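Local coordinates for 2-hydroxyisobutyryl-CoA synthetase (Aquincola tertiaricarbonis, PDB 6HE0), which is a synthetase of the ANL superfamily of AMP-binding enzymes and binds nucleotide and coenzyme A, at residues S342-L347 against F367-D372. Sequence-based numbering, arbitrary orientation.
Sequences SGDLTL and FGRIDD. With 8LE ([[(2~{R},3~{S},4~{R},5~{R})-5-(6-aminopurin-9-yl)-3,4-bis(oxidanyl)oxolan-2-yl]methoxy-oxidanyl-phosphoryl] 2-methyl-2-oxidanyl-propanoate), chain B.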
loop_
_atom_site.group_PDB
_atom_site.type_symbol
_atom_site.label_atom_id
_atom_site.label_comp_id
_atom_site.label_asym_id
_atom_site.label_seq_id
_atom_site.Cartn_x
_atom_site.Cartn_y
_atom_site.Cartn_z
ATOM N N SER A 342 -21.686 16.321 -2.560
ATOM C CA SER A 342 -20.889 15.803 -1.463
ATOM C C SER A 342 -21.749 15.453 -0.234
ATOM O O SER A 342 -21.482 14.452 0.428
ATOM C CB SER A 342 -19.809 16.802 -1.079
ATOM O OG SER A 342 -20.386 17.861 -0.337
ATOM N N GLY A 343 -22.706 16.325 0.099
ATOM C CA GLY A 343 -23.550 16.170 1.275
ATOM C C GLY A 343 -22.906 16.738 2.526
ATOM O O GLY A 343 -23.501 16.689 3.608
ATOM N N ASP A 344 -21.671 17.268 2.388
ATOM C CA ASP A 344 -20.922 17.924 3.472
ATOM C C ASP A 344 -21.387 19.346 3.597
ATOM O O ASP A 344 -22.092 19.825 2.717
ATOM C CB ASP A 344 -19.440 17.984 3.100
ATOM C CG ASP A 344 -18.828 16.625 3.017
ATOM O OD1 ASP A 344 -19.075 15.819 3.939
ATOM O OD2 ASP A 344 -18.198 16.319 1.968
ATOM N N LEU A 345 -20.929 20.056 4.646
ATOM C CA LEU A 345 -21.230 21.475 4.851
ATOM C C LEU A 345 -19.915 22.269 4.964
ATOM O O LEU A 345 -18.916 21.783 5.517
ATOM C CB LEU A 345 -22.109 21.715 6.098
ATOM C CG LEU A 345 -23.655 21.789 6.013
ATOM C CD1 LEU A 345 -24.245 22.008 4.607
ATOM C CD2 LEU A 345 -24.344 20.791 6.912
ATOM N N THR A 346 -19.932 23.495 4.434
ATOM C CA THR A 346 -18.779 24.385 4.448
ATOM C C THR A 346 -19.221 25.842 4.279
ATOM O O THR A 346 -20.298 26.131 3.742
ATOM C CB THR A 346 -17.721 23.967 3.373
ATOM O OG1 THR A 346 -16.465 24.589 3.655
ATOM C CG2 THR A 346 -18.145 24.325 1.937
ATOM N N LEU A 347 -18.357 26.744 4.720
ATOM C CA LEU A 347 -18.528 28.154 4.539
ATOM C C LEU A 347 -17.479 28.542 3.501
ATOM O O LEU A 347 -16.294 28.286 3.701
ATOM C CB LEU A 347 -18.288 28.912 5.864
ATOM C CG LEU A 347 -18.890 30.321 5.913
ATOM C CD1 LEU A 347 -19.168 30.737 7.331
ATOM C CD2 LEU A 347 -17.965 31.355 5.259
ATOM N N PHE A 367 -17.068 20.699 7.504
ATOM C CA PHE A 367 -17.637 20.118 8.718
ATOM C C PHE A 367 -19.139 19.953 8.626
ATOM O O PHE A 367 -19.852 20.894 8.267
ATOM C CB PHE A 367 -17.307 20.963 9.973
ATOM C CG PHE A 367 -17.782 20.272 11.234
ATOM C CD1 PHE A 367 -16.976 19.333 11.881
ATOM C CD2 PHE A 367 -19.056 20.509 11.737
ATOM C CE1 PHE A 367 -17.450 18.633 12.998
ATOM C CE2 PHE A 367 -19.539 19.792 12.845
ATOM C CZ PHE A 367 -18.728 18.881 13.483
ATOM N N GLY A 368 -19.619 18.811 9.074
ATOM C CA GLY A 368 -21.055 18.591 9.116
ATOM C C GLY A 368 -21.619 18.080 7.815
ATOM O O GLY A 368 -20.980 18.163 6.758
ATOM N N ARG A 369 -22.835 17.536 7.906
ATOM C CA ARG A 369 -23.505 16.878 6.794
ATOM C C ARG A 369 -24.959 17.227 6.694
ATOM O O ARG A 369 -25.580 17.589 7.689
ATOM C CB ARG A 369 -23.392 15.347 6.975
ATOM C CG ARG A 369 -21.976 14.763 7.071
ATOM C CD ARG A 369 -21.323 14.427 5.755
ATOM N NE ARG A 369 -22.241 13.701 4.881
ATOM C CZ ARG A 369 -22.015 13.439 3.602
ATOM N NH1 ARG A 369 -20.864 13.787 3.038
ATOM N NH2 ARG A 369 -22.936 12.831 2.876
ATOM N N ILE A 370 -25.538 17.023 5.511
ATOM C CA ILE A 370 -26.981 17.212 5.268
ATOM C C ILE A 370 -27.737 15.912 5.551
ATOM O O ILE A 370 -28.965 15.889 5.591
ATOM C CB ILE A 370 -27.291 17.804 3.865
ATOM C CG1 ILE A 370 -26.909 16.819 2.717
ATOM C CG2 ILE A 370 -26.613 19.173 3.708
ATOM C CD1 ILE A 370 -27.240 17.301 1.256
ATOM N N ASP A 371 -27.000 14.846 5.805
ATOM C CA ASP A 371 -27.557 13.522 6.066
ATOM C C ASP A 371 -26.985 12.993 7.383
ATOM O O ASP A 371 -26.381 13.762 8.124
ATOM C CB ASP A 371 -27.282 12.588 4.854
ATOM C CG ASP A 371 -25.802 12.353 4.564
ATOM O OD1 ASP A 371 -24.963 12.529 5.497
ATOM O OD2 ASP A 371 -25.482 11.983 3.425
ATOM N N ASP A 372 -27.173 11.705 7.688
ATOM C CA ASP A 372 -26.740 11.167 8.974
ATOM C C ASP A 372 -25.359 10.487 8.929
ATOM O O ASP A 372 -24.985 9.817 9.884
ATOM C CB ASP A 372 -27.827 10.237 9.563
ATOM C CG ASP A 372 -28.227 9.057 8.693
ATOM O OD1 ASP A 372 -27.663 8.914 7.582
ATOM O OD2 ASP A 372 -29.142 8.301 9.101
HETATM C C2 8LE B . -13.532 17.226 6.653
HETATM C CAA 8LE B . -10.015 10.863 -0.221
HETATM C CAZ 8LE B . -10.482 11.361 1.148
HETATM C CAB 8LE B . -10.754 12.861 1.083
HETATM O OAF 8LE B . -9.431 11.142 2.101
HETATM C CAS 8LE B . -11.740 10.593 1.535
HETATM O OAD 8LE B . -11.957 10.230 2.676
HETATM O OAQ 8LE B . -12.700 10.223 0.511
HETATM P PBC 8LE B . -14.133 9.568 0.815
HETATM O OAI 8LE B . -14.952 9.619 -0.457
HETATM O OAE 8LE B . -14.043 8.151 1.288
HETATM O "O5'" 8LE B . -14.864 10.392 1.976
HETATM C "C5'" 8LE B . -15.134 11.773 1.813
HETATM C "C4'" 8LE B . -15.927 12.221 3.021
HETATM O "O4'" 8LE B . -15.122 12.180 4.215
HETATM C "C3'" 8LE B . -16.324 13.662 2.814
HETATM O "O3'" 8LE B . -17.681 13.685 2.374
HETATM C "C2'" 8LE B . -16.151 14.308 4.181
HETATM O "O2'" 8LE B . -17.338 14.170 4.958
HETATM C "C1'" 8LE B . -15.104 13.456 4.875
HETATM N N9 8LE B . -13.794 14.150 4.722
HETATM C C8 8LE B . -12.785 13.779 3.915
HETATM N N7 8LE B . -11.773 14.655 4.050
HETATM C C5 8LE B . -12.183 15.622 4.896
HETATM C C4 8LE B . -13.459 15.297 5.322
HETATM N N3 8LE B . -14.109 16.099 6.220
HETATM N N1 8LE B . -12.275 17.543 6.288
HETATM C C6 8LE B . -11.592 16.782 5.401
HETATM N N6 8LE B . -10.340 17.130 5.034
HETATM O O HOH W 1 -18.524 17.192 6.286
#
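The guanidinium of R369 has the carbonyl oxygen of G343 over one face, displaced toward its rim, with D371 CG at its edge, in plane, and the ribose O3' of 8LE near the plane at the NH1 end. D371 is gripped side-on, R369 NE reaching D371 OD1 and R369 NH2 reaching D371 OD2 at 2.7 Å. R369 NH1 also serves the neighbouring strand: it makes a salt bridge to D344 OD1 (2.9 Å) and a weak hydrogen bond to S342 O. The D344 carboxylate and the R369 guanidinium stand 81° apart, and NH1 meets OD1 from above the carboxylate plane. Bends at chi2 and chi3 (-87° and -46°) fold the arginine back over G343, whose positive phi and closeness to the arginine end suit a residue without a side chain.

D344 and R369 form a non-hydrogen-bonded antiparallel pair where strand 366-369 is an outer strand of an antiparallel sheet in the large N-terminal domain of this ANL enzyme. On their shared face lies the nucleotide pocket. D344 turns both carboxylate oxygens to the ribose of 8LE, OD1 lying 2.6 Å from O2' and OD2 2.7 Å from O3', as is usual for this family's ribose-binding aspartate. A water donates to both D344 OD1 and G368 O; G368, too, has a positive phi that suits glycine.

Backbone bonds flank the pair: I370 N to G343 O and F367 N to L345 O (2.9 Å), with a weaker one from L345 N to G368 O. Away from the ribose, L345 CD1 meets I370 CG2 at 3.8 Å, the two branched side chains crossing at about a right angle.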